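Local coordinates for uncharacterized protein (Deinococcus radiodurans, PDB 3GG7), which is of unknown function but binds manganese and, as a TatD-type member of the metallo-dependent hydrolases, probably hydrolyses ester bonds, at residues H7-L12 and L31-T36; T55-H60 and R76-T81; L147-G152 and E194-F199. One frame throughout, in Å; residues are numbered along the deposited sequence.

Contact 1: H7-L12 and L31-T36; sequences HVHLDL and LSVTTT. With MN (manganese (II) ion), chain B.
The His-X-His motif that begins the metal site of this TatD-type TIM barrel lies at the end of strand 4-8, and Val33, just beyond the neighbouring strand 29-32, lays one methyl against both of its histidines. The two strands form a parallel beta-alpha-beta unit through helix 16-25. Val8 N donates to Leu31 O at 3.0 Å, and Val33 N returns a bond of 3.0 Å to Val8 O, so Val8 is held through both its amide and its carbonyl.

His7 and His9, two residues apart, each bind manganese through NE2 at 2.1 Å; Glu86, Asp196 and a water complete the shell. A compact, branched side chain suits the position beside them. With CG1 of Val33 anti to its carbonyl carbon (chi1 -63°), CG2 is turned onto the rings. It lies over the centre of the His9 ring, 3.5 Å from the centroid, and over the face of the His7 ring, shifted toward its rim, with CG2 4.0 Å from that centroid. The far nitrogens are also held: His7 ND1 bonds to Ser122, while His9 ND1 donates to a water in its ring plane at 2.7 Å. Each ring is therefore fixed by a metal bond at one nitrogen and a hydrogen bond at the other.

Beyond the metal, Asp11 on the short 3-10 turn reaches the loop after Val33 mostly through waters. Leu10 CD1 lies against Ser32 OG, 3.6 Å away. Asp11 OD2 also bonds to Thr43 and accepts from a water that in turn accepts from Thr35 N. The water at His9 ND1 donates to Asp11 OD1 and to Val33 O, and that carbonyl accepts from a second water, which the Asp11 amide holds at 3.1 Å from its N.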
loop_
_atom_site.group_PDB
_atom_site.type_symbol
_atom_site.label_atom_id
_atom_site.label_comp_id
_atom_site.label_asym_id
_atom_site.label_seq_id
_atom_site.Cartn_x
_atom_site.Cartn_y
_atom_site.Cartn_z
ATOM N N HIS A 7 4.154 -2.453 1.011
ATOM C CA HIS A 7 3.804 -1.815 -0.246
ATOM C C HIS A 7 5.078 -1.561 -1.017
ATOM O O HIS A 7 5.799 -0.591 -0.740
ATOM C CB HIS A 7 3.065 -0.502 0.002
ATOM C CG HIS A 7 2.681 0.235 -1.243
ATOM N ND1 HIS A 7 1.386 0.286 -1.697
ATOM C CD2 HIS A 7 3.425 0.943 -2.141
ATOM C CE1 HIS A 7 1.342 1.001 -2.810
ATOM N NE2 HIS A 7 2.555 1.428 -3.089
ATOM N N VAL A 8 5.347 -2.419 -2.001
ATOM C CA VAL A 8 6.528 -2.295 -2.832
ATOM C C VAL A 8 6.266 -2.804 -4.252
ATOM O O VAL A 8 5.523 -3.760 -4.447
ATOM C CB VAL A 8 7.741 -2.969 -2.167
ATOM C CG1 VAL A 8 7.520 -4.503 -1.953
ATOM C CG2 VAL A 8 9.026 -2.714 -2.945
ATOM N N HIS A 9 6.864 -2.133 -5.234
ATOM C CA HIS A 9 6.673 -2.466 -6.637
ATOM C C HIS A 9 7.800 -3.360 -7.106
ATOM O O HIS A 9 8.694 -2.904 -7.830
ATOM C CB HIS A 9 6.579 -1.198 -7.486
ATOM C CG HIS A 9 5.458 -0.291 -7.078
ATOM N ND1 HIS A 9 4.250 -0.262 -7.742
ATOM C CD2 HIS A 9 5.361 0.624 -6.085
ATOM C CE1 HIS A 9 3.452 0.616 -7.162
ATOM N NE2 HIS A 9 4.104 1.183 -6.165
ATOM N N LEU A 10 7.767 -4.629 -6.716
ATOM C CA LEU A 10 8.821 -5.561 -7.170
ATOM C C LEU A 10 8.940 -5.582 -8.679
ATOM O O LEU A 10 10.057 -5.672 -9.201
ATOM C CB LEU A 10 8.562 -6.987 -6.711
ATOM C CG LEU A 10 8.519 -7.272 -5.248
ATOM C CD1 LEU A 10 8.391 -8.797 -5.132
ATOM C CD2 LEU A 10 9.791 -6.781 -4.542
ATOM N N ASP A 11 7.821 -5.423 -9.382
ATOM C CA ASP A 11 7.797 -5.568 -10.838
ATOM C C ASP A 11 8.343 -4.337 -11.585
ATOM O O ASP A 11 8.403 -4.338 -12.821
ATOM C CB ASP A 11 6.405 -6.014 -11.333
ATOM C CG ASP A 11 5.325 -4.976 -11.116
ATOM O OD1 ASP A 11 5.637 -3.817 -10.733
ATOM O OD2 ASP A 11 4.134 -5.360 -11.333
ATOM N N LEU A 12 8.759 -3.303 -10.859
ATOM C CA LEU A 12 9.287 -2.097 -11.472
ATOM C C LEU A 12 10.805 -1.974 -11.303
ATOM O O LEU A 12 11.381 -0.992 -11.769
ATOM C CB LEU A 12 8.584 -0.861 -10.915
ATOM C CG LEU A 12 7.088 -0.738 -11.214
ATOM C CD1 LEU A 12 6.510 0.575 -10.660
ATOM C CD2 LEU A 12 6.800 -0.876 -12.731
ATOM N N LEU A 31 4.449 -6.966 0.334
ATOM C CA LEU A 31 3.238 -6.835 -0.466
ATOM C C LEU A 31 3.663 -6.256 -1.794
ATOM O O LEU A 31 3.910 -5.073 -1.949
ATOM C CB LEU A 31 2.173 -5.954 0.209
ATOM C CG LEU A 31 0.843 -5.963 -0.527
ATOM C CD1 LEU A 31 0.120 -7.284 -0.226
ATOM C CD2 LEU A 31 -0.014 -4.727 -0.128
ATOM N N SER A 32 3.689 -7.148 -2.776
ATOM C CA SER A 32 4.122 -6.864 -4.137
ATOM C C SER A 32 2.912 -6.321 -4.904
ATOM O O SER A 32 2.025 -7.099 -5.291
ATOM C CB SER A 32 4.642 -8.176 -4.747
ATOM O OG SER A 32 5.027 -8.030 -6.113
ATOM N N VAL A 33 2.839 -5.004 -5.061
ATOM C CA VAL A 33 1.682 -4.356 -5.661
ATOM C C VAL A 33 1.835 -4.211 -7.167
ATOM O O VAL A 33 2.974 -4.188 -7.699
ATOM C CB VAL A 33 1.370 -2.988 -4.994
ATOM C CG1 VAL A 33 0.989 -3.202 -3.497
ATOM C CG2 VAL A 33 2.579 -2.018 -5.087
ATOM N N THR A 34 0.698 -4.115 -7.859
ATOM C CA THR A 34 0.692 -3.953 -9.319
ATOM C C THR A 34 0.071 -2.614 -9.715
ATOM O O THR A 34 -0.642 -1.960 -8.912
ATOM C CB THR A 34 -0.024 -5.131 -10.013
ATOM O OG1 THR A 34 -1.293 -5.392 -9.399
ATOM C CG2 THR A 34 0.796 -6.413 -9.921
ATOM N N THR A 35 0.355 -2.176 -10.949
ATOM C CA THR A 35 -0.113 -0.885 -11.409
ATOM C C THR A 35 -1.217 -0.981 -12.443
ATOM O O THR A 35 -1.911 0.014 -12.702
ATOM C CB THR A 35 1.053 -0.062 -11.983
ATOM O OG1 THR A 35 1.599 -0.739 -13.082
ATOM C CG2 THR A 35 2.155 0.176 -10.897
ATOM N N THR A 36 -1.394 -2.165 -13.024
ATOM C CA THR A 36 -2.533 -2.450 -13.911
ATOM C C THR A 36 -2.890 -3.916 -13.672
ATOM O O THR A 36 -1.993 -4.739 -13.447
ATOM C CB THR A 36 -2.212 -2.235 -15.423
ATOM O OG1 THR A 36 -3.175 -2.964 -16.194
ATOM C CG2 THR A 36 -0.833 -2.725 -15.813
HETATM MN MN MN B . 3.288 2.505 -4.752
HETATM O O HOH W 1 3.814 -2.295 -9.535
HETATM O O HOH W 2 5.248 -5.693 -7.691
HETATM O O HOH W 3 2.333 -3.600 -12.418
HETATM O O HOH W 4 3.290 4.542 -4.744
#

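Contact 2: T55-H60 and R76-T81; sequences TALGFH and RYLPET. With SO4 (sulfate ion), chain C.
Thr81 OG1 is gripped twice: it donates to Thr55 O at 2.9 Å and accepts from the amide of Phe83. Through it, the end of strand 53-55 of the TIM barrel is tied to the chain that leaves helix 72-77 and leads into strand 83-88. A threonine suits the place because its two branches do different work: with OG1 anti to the backbone N (chi1 -177°), the hydroxyl reaches the carbonyl while CG2 packs 3.8 Å from Leu57 CB. An alanine here would take away hydroxyl and methyl alike, and would probably leave Thr55 O without this donor, the Phe83 amide without this acceptor and a gap beside Leu57.

Leu57 points toward Tyr77 and Leu78. Its CD2 packs on the backbone between them, 3.6 Å from Leu78 N, and lies 3.9 Å from Tyr77 CB. The Tyr77 side chain begins toward Leu57, but its ring leads away to a sulfate, probably from the crystallisation liquor, which Arg41 also binds. There Tyr77 OH and Arg76 NE both donate to sulfate O4, at 2.7 Å and 3.1 Å respectively.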
loop_
_atom_site.group_PDB
_atom_site.type_symbol
_atom_site.label_atom_id
_atom_site.label_comp_id
_atom_site.label_asym_id
_atom_site.label_seq_id
_atom_site.Cartn_x
_atom_site.Cartn_y
_atom_site.Cartn_z
ATOM N N THR A 55 1.274 -11.083 -3.484
ATOM C CA THR A 55 1.010 -10.230 -4.643
ATOM C C THR A 55 -0.411 -9.635 -4.571
ATOM O O THR A 55 -1.403 -10.338 -4.251
ATOM C CB THR A 55 1.186 -11.012 -5.948
ATOM O OG1 THR A 55 2.382 -11.807 -5.907
ATOM C CG2 THR A 55 1.231 -10.069 -7.167
ATOM N N ALA A 56 -0.495 -8.333 -4.863
ATOM C CA ALA A 56 -1.748 -7.555 -4.830
ATOM C C ALA A 56 -2.111 -7.135 -6.273
ATOM O O ALA A 56 -1.220 -6.913 -7.118
ATOM C CB ALA A 56 -1.599 -6.332 -3.924
ATOM N N LEU A 57 -3.419 -7.092 -6.541
ATOM C CA LEU A 57 -4.020 -6.819 -7.831
ATOM C C LEU A 57 -4.456 -5.355 -7.812
ATOM O O LEU A 57 -5.302 -4.946 -7.005
ATOM C CB LEU A 57 -5.212 -7.738 -8.052
ATOM C CG LEU A 57 -5.970 -7.529 -9.338
ATOM C CD1 LEU A 57 -5.141 -7.990 -10.508
ATOM C CD2 LEU A 57 -7.275 -8.364 -9.256
ATOM N N GLY A 58 -3.891 -4.551 -8.713
ATOM C CA GLY A 58 -4.040 -3.101 -8.641
ATOM C C GLY A 58 -4.427 -2.436 -9.938
ATOM O O GLY A 58 -4.570 -3.081 -10.987
ATOM N N PHE A 59 -4.630 -1.127 -9.837
ATOM C CA PHE A 59 -4.811 -0.252 -10.995
ATOM C C PHE A 59 -4.499 1.166 -10.506
ATOM O O PHE A 59 -5.288 1.794 -9.808
ATOM C CB PHE A 59 -6.234 -0.316 -11.524
ATOM C CG PHE A 59 -6.367 -0.017 -12.990
ATOM C CD1 PHE A 59 -5.402 0.697 -13.696
ATOM C CD2 PHE A 59 -7.480 -0.421 -13.657
ATOM C CE1 PHE A 59 -5.566 0.961 -15.056
ATOM C CE2 PHE A 59 -7.634 -0.174 -15.019
ATOM C CZ PHE A 59 -6.678 0.525 -15.709
ATOM N N HIS A 60 -3.290 1.600 -10.778
ATOM C CA HIS A 60 -2.733 2.820 -10.173
ATOM C C HIS A 60 -3.384 4.041 -10.815
ATOM O O HIS A 60 -3.539 4.102 -12.042
ATOM C CB HIS A 60 -1.231 2.809 -10.409
ATOM C CG HIS A 60 -0.472 3.834 -9.636
ATOM N ND1 HIS A 60 -0.619 5.188 -9.863
ATOM C CD2 HIS A 60 0.480 3.708 -8.682
ATOM C CE1 HIS A 60 0.214 5.851 -9.075
ATOM N NE2 HIS A 60 0.880 4.977 -8.336
ATOM N N ARG A 76 -11.565 -10.261 -13.547
ATOM C CA ARG A 76 -11.109 -11.588 -13.951
ATOM C C ARG A 76 -10.252 -12.224 -12.872
ATOM O O ARG A 76 -10.406 -13.411 -12.562
ATOM C CB ARG A 76 -10.340 -11.545 -15.280
ATOM C CG ARG A 76 -9.833 -12.896 -15.785
ATOM C CD ARG A 76 -9.246 -12.766 -17.175
ATOM N NE ARG A 76 -8.690 -14.011 -17.707
ATOM C CZ ARG A 76 -9.388 -14.964 -18.336
ATOM N NH1 ARG A 76 -10.706 -14.848 -18.479
ATOM N NH2 ARG A 76 -8.767 -16.055 -18.786
ATOM N N TYR A 77 -9.297 -11.453 -12.335
ATOM C CA TYR A 77 -8.287 -11.997 -11.445
ATOM C C TYR A 77 -8.559 -11.829 -9.966
ATOM O O TYR A 77 -7.881 -12.457 -9.162
ATOM C CB TYR A 77 -6.945 -11.343 -11.750
ATOM C CG TYR A 77 -6.386 -11.599 -13.141
ATOM C CD1 TYR A 77 -6.460 -12.846 -13.750
ATOM C CD2 TYR A 77 -5.764 -10.587 -13.822
ATOM C CE1 TYR A 77 -5.883 -13.057 -15.020
ATOM C CE2 TYR A 77 -5.183 -10.773 -15.056
ATOM C CZ TYR A 77 -5.253 -12.018 -15.657
ATOM O OH TYR A 77 -4.650 -12.160 -16.881
ATOM N N LEU A 78 -9.580 -11.060 -9.606
ATOM C CA LEU A 78 -9.892 -10.816 -8.206
ATOM C C LEU A 78 -10.027 -12.078 -7.345
ATOM O O LEU A 78 -9.580 -12.078 -6.217
ATOM C CB LEU A 78 -11.115 -9.910 -8.097
ATOM C CG LEU A 78 -11.419 -9.137 -6.817
ATOM C CD1 LEU A 78 -10.178 -8.452 -6.227
ATOM C CD2 LEU A 78 -12.536 -8.163 -7.149
ATOM N N PRO A 79 -10.580 -13.181 -7.889
ATOM C CA PRO A 79 -10.671 -14.399 -7.063
ATOM C C PRO A 79 -9.330 -15.012 -6.650
ATOM O O PRO A 79 -9.273 -15.846 -5.723
ATOM C CB PRO A 79 -11.430 -15.366 -7.972
ATOM C CG PRO A 79 -12.226 -14.503 -8.847
ATOM C CD PRO A 79 -11.309 -13.333 -9.151
ATOM N N GLU A 80 -8.248 -14.610 -7.308
ATOM C CA GLU A 80 -6.929 -15.178 -7.043
ATOM C C GLU A 80 -6.115 -14.530 -5.927
ATOM O O GLU A 80 -4.984 -14.951 -5.658
ATOM C CB GLU A 80 -6.104 -15.158 -8.325
ATOM C CG GLU A 80 -6.751 -15.985 -9.419
ATOM C CD GLU A 80 -5.969 -15.990 -10.700
ATOM O OE1 GLU A 80 -4.710 -15.929 -10.650
ATOM O OE2 GLU A 80 -6.617 -16.040 -11.771
ATOM N N THR A 81 -6.648 -13.502 -5.283
ATOM C CA THR A 81 -5.869 -12.812 -4.261
ATOM C C THR A 81 -6.739 -12.189 -3.201
ATOM O O THR A 81 -7.857 -11.755 -3.489
ATOM C CB THR A 81 -4.911 -11.730 -4.872
ATOM O OG1 THR A 81 -4.124 -11.154 -3.821
ATOM C CG2 THR A 81 -5.683 -10.645 -5.602
HETATM S S SO4 C . -5.289 -15.641 -18.111
HETATM O O1 SO4 C . -5.942 -16.144 -16.911
HETATM O O2 SO4 C . -3.841 -15.838 -18.015
HETATM O O3 SO4 C . -5.778 -16.377 -19.289
HETATM O O4 SO4 C . -5.640 -14.226 -18.231
#

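Contact 3: L147-G152 and E194-F199; sequences LHWYSG and ETDGPF. With MN (manganese (II) ion), chain B.
Asp196 and His148 meet at one water molecule bound to the manganese. Asp196 OD1 binds the metal at 2.2 Å, and its other oxygen, OD2, accepts from that water at 2.6 Å, so the carboxylate holds both the ion and a ligand of the ion. His148 NE2 lies 3.0 Å from the same water but 3.7 Å from the manganese, which it does not bind.

The next shell positions these groups. His148 ND1 donates to the syn lone pair of Glu194 OE2 at 2.8 Å, and the acceptor lies almost in the ring plane. A second, weak bond runs from ND1 to Glu194 OE1, and the ring and carboxylate are nearly coplanar (22°), a pairing that fixes the ring's rotation and keeps NE2 facing the water. Glutamate has the length for this: its chain is extended beyond CG, and OE1 gains a further bond from Ser168. Trp149 brings the edge of its indole, CE3, to 3.6 Å from Asp196 OD2, with the two planes nearly perpendicular at 84°.

Farther out, Thr195 OG1 accepts from Gly197 N at 3.0 Å, an ST turn that shapes the backbone round Asp196. His148 and His124 are predicted ligands of a second cation, and with Glu86 they possibly frame such a site in this TatD-type barrel, beside the manganese site completed by Asp196.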
loop_
_atom_site.group_PDB
_atom_site.type_symbol
_atom_site.label_atom_id
_atom_site.label_comp_id
_atom_site.label_asym_id
_atom_site.label_seq_id
_atom_site.Cartn_x
_atom_site.Cartn_y
_atom_site.Cartn_z
ATOM N N LEU A 147 -4.103 3.041 4.095
ATOM C CA LEU A 147 -3.646 4.215 3.413
ATOM C C LEU A 147 -2.142 4.174 3.371
ATOM O O LEU A 147 -1.450 4.286 4.383
ATOM C CB LEU A 147 -4.177 5.487 4.100
ATOM C CG LEU A 147 -5.694 5.531 4.131
ATOM C CD1 LEU A 147 -6.108 6.860 4.767
ATOM C CD2 LEU A 147 -6.299 5.410 2.762
ATOM N N HIS A 148 -1.618 3.994 2.161
ATOM C CA HIS A 148 -0.179 3.893 1.949
ATOM C C HIS A 148 0.424 5.303 1.798
ATOM O O HIS A 148 -0.137 6.159 1.115
ATOM C CB HIS A 148 0.084 2.981 0.740
ATOM C CG HIS A 148 0.884 3.613 -0.353
ATOM N ND1 HIS A 148 2.247 3.793 -0.269
ATOM C CD2 HIS A 148 0.516 4.070 -1.575
ATOM C CE1 HIS A 148 2.677 4.363 -1.385
ATOM N NE2 HIS A 148 1.644 4.547 -2.185
ATOM N N TRP A 149 1.525 5.536 2.508
ATOM C CA TRP A 149 2.246 6.815 2.498
ATOM C C TRP A 149 1.289 8.009 2.616
ATOM O O TRP A 149 1.270 8.907 1.763
ATOM C CB TRP A 149 3.101 6.921 1.229
ATOM C CG TRP A 149 4.165 8.009 1.235
ATOM C CD1 TRP A 149 4.278 9.086 2.092
ATOM C CD2 TRP A 149 5.259 8.122 0.313
ATOM N NE1 TRP A 149 5.362 9.850 1.741
ATOM C CE2 TRP A 149 5.980 9.288 0.657
ATOM C CE3 TRP A 149 5.689 7.351 -0.786
ATOM C CZ2 TRP A 149 7.114 9.697 -0.045
ATOM C CZ3 TRP A 149 6.810 7.767 -1.488
ATOM C CH2 TRP A 149 7.514 8.929 -1.109
ATOM N N TYR A 150 0.490 7.997 3.669
ATOM C CA TYR A 150 -0.452 9.074 3.923
ATOM C C TYR A 150 0.282 10.411 4.125
ATOM O O TYR A 150 1.228 10.498 4.904
ATOM C CB TYR A 150 -1.332 8.731 5.126
ATOM C CG TYR A 150 -2.330 9.805 5.417
ATOM C CD1 TYR A 150 -3.538 9.848 4.751
ATOM C CD2 TYR A 150 -2.009 10.855 6.307
ATOM C CE1 TYR A 150 -4.454 10.905 4.980
ATOM C CE2 TYR A 150 -2.899 11.883 6.535
ATOM C CZ TYR A 150 -4.107 11.908 5.873
ATOM O OH TYR A 150 -4.987 12.940 6.096
ATOM N N SER A 151 -0.149 11.444 3.397
ATOM C CA SER A 151 0.515 12.756 3.441
ATOM C C SER A 151 -0.490 13.906 3.501
ATOM O O SER A 151 -0.157 15.047 3.146
ATOM C CB SER A 151 1.475 12.928 2.255
ATOM O OG SER A 151 0.794 13.082 1.026
ATOM N N GLY A 152 -1.704 13.608 3.938
ATOM C CA GLY A 152 -2.752 14.606 4.080
ATOM C C GLY A 152 -2.679 15.277 5.437
ATOM O O GLY A 152 -1.677 15.173 6.152
ATOM N N GLU A 194 6.406 0.157 5.218
ATOM C CA GLU A 194 6.556 -0.009 3.752
ATOM C C GLU A 194 7.800 0.717 3.267
ATOM O O GLU A 194 8.374 1.514 4.018
ATOM C CB GLU A 194 5.339 0.569 3.012
ATOM C CG GLU A 194 5.196 2.106 3.108
ATOM C CD GLU A 194 4.165 2.690 2.121
ATOM O OE1 GLU A 194 3.018 2.207 2.093
ATOM O OE2 GLU A 194 4.537 3.603 1.352
ATOM N N THR A 195 8.215 0.484 2.022
ATOM C CA THR A 195 9.173 1.345 1.336
ATOM C C THR A 195 8.612 2.104 0.127
ATOM O O THR A 195 9.073 3.182 -0.189
ATOM C CB THR A 195 10.412 0.609 0.824
ATOM O OG1 THR A 195 10.040 -0.343 -0.195
ATOM C CG2 THR A 195 11.172 -0.074 1.964
ATOM N N ASP A 196 7.674 1.502 -0.606
ATOM C CA ASP A 196 7.282 2.012 -1.906
ATOM C C ASP A 196 8.460 2.076 -2.898
ATOM O O ASP A 196 8.472 2.928 -3.808
ATOM C CB ASP A 196 6.597 3.382 -1.818
ATOM C CG ASP A 196 5.712 3.674 -3.028
ATOM O OD1 ASP A 196 5.227 2.712 -3.670
ATOM O OD2 ASP A 196 5.487 4.873 -3.329
ATOM N N GLY A 197 9.440 1.186 -2.750
ATOM C CA GLY A 197 10.482 1.069 -3.760
ATOM C C GLY A 197 9.862 0.609 -5.064
ATOM O O GLY A 197 8.826 -0.061 -5.062
ATOM N N PRO A 198 10.460 0.964 -6.209
ATOM C CA PRO A 198 11.630 1.855 -6.378
ATOM C C PRO A 198 11.243 3.338 -6.530
ATOM O O PRO A 198 12.107 4.172 -6.838
ATOM C CB PRO A 198 12.252 1.323 -7.675
ATOM C CG PRO A 198 11.089 0.916 -8.488
ATOM C CD PRO A 198 10.018 0.416 -7.506
ATOM N N PHE A 199 9.966 3.669 -6.342
ATOM C CA PHE A 199 9.489 5.054 -6.455
ATOM C C PHE A 199 10.127 5.974 -5.432
ATOM O O PHE A 199 10.588 7.085 -5.760
ATOM C CB PHE A 199 7.979 5.114 -6.267
ATOM C CG PHE A 199 7.197 4.695 -7.464
ATOM C CD1 PHE A 199 7.364 5.350 -8.675
ATOM C CD2 PHE A 199 6.237 3.704 -7.377
ATOM C CE1 PHE A 199 6.619 4.983 -9.788
ATOM C CE2 PHE A 199 5.487 3.333 -8.493
ATOM C CZ PHE A 199 5.673 3.969 -9.689
HETATM MN MN MN B . 3.288 2.505 -4.752
HETATM O O HOH W 4 3.290 4.542 -4.744
#

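Overall arrangement
All three contacts are largely buried, but contacts 1 and 3 share the C-terminal end of the barrel strands, with the same manganese and the same water, whereas contact 2 lies farther from the chain's centre and reaches a sulfate. Contacts 1 and 3 are bound directly, by backbone bonds from Asp196 N to His7 O and from His9 N to Gly197 O, and the His7 and His148 rings stack. Contact 2 joins contact 1 through the next strand, where Ala56 meets Ser32 and Thr34. Chemistry follows place: contact 1 supplies two histidine ligands under a valine methyl, contact 3 an aspartate ligand and a histidine-carboxylate hydrogen bond behind the water, and contact 2 leucine packing with one threonine bond.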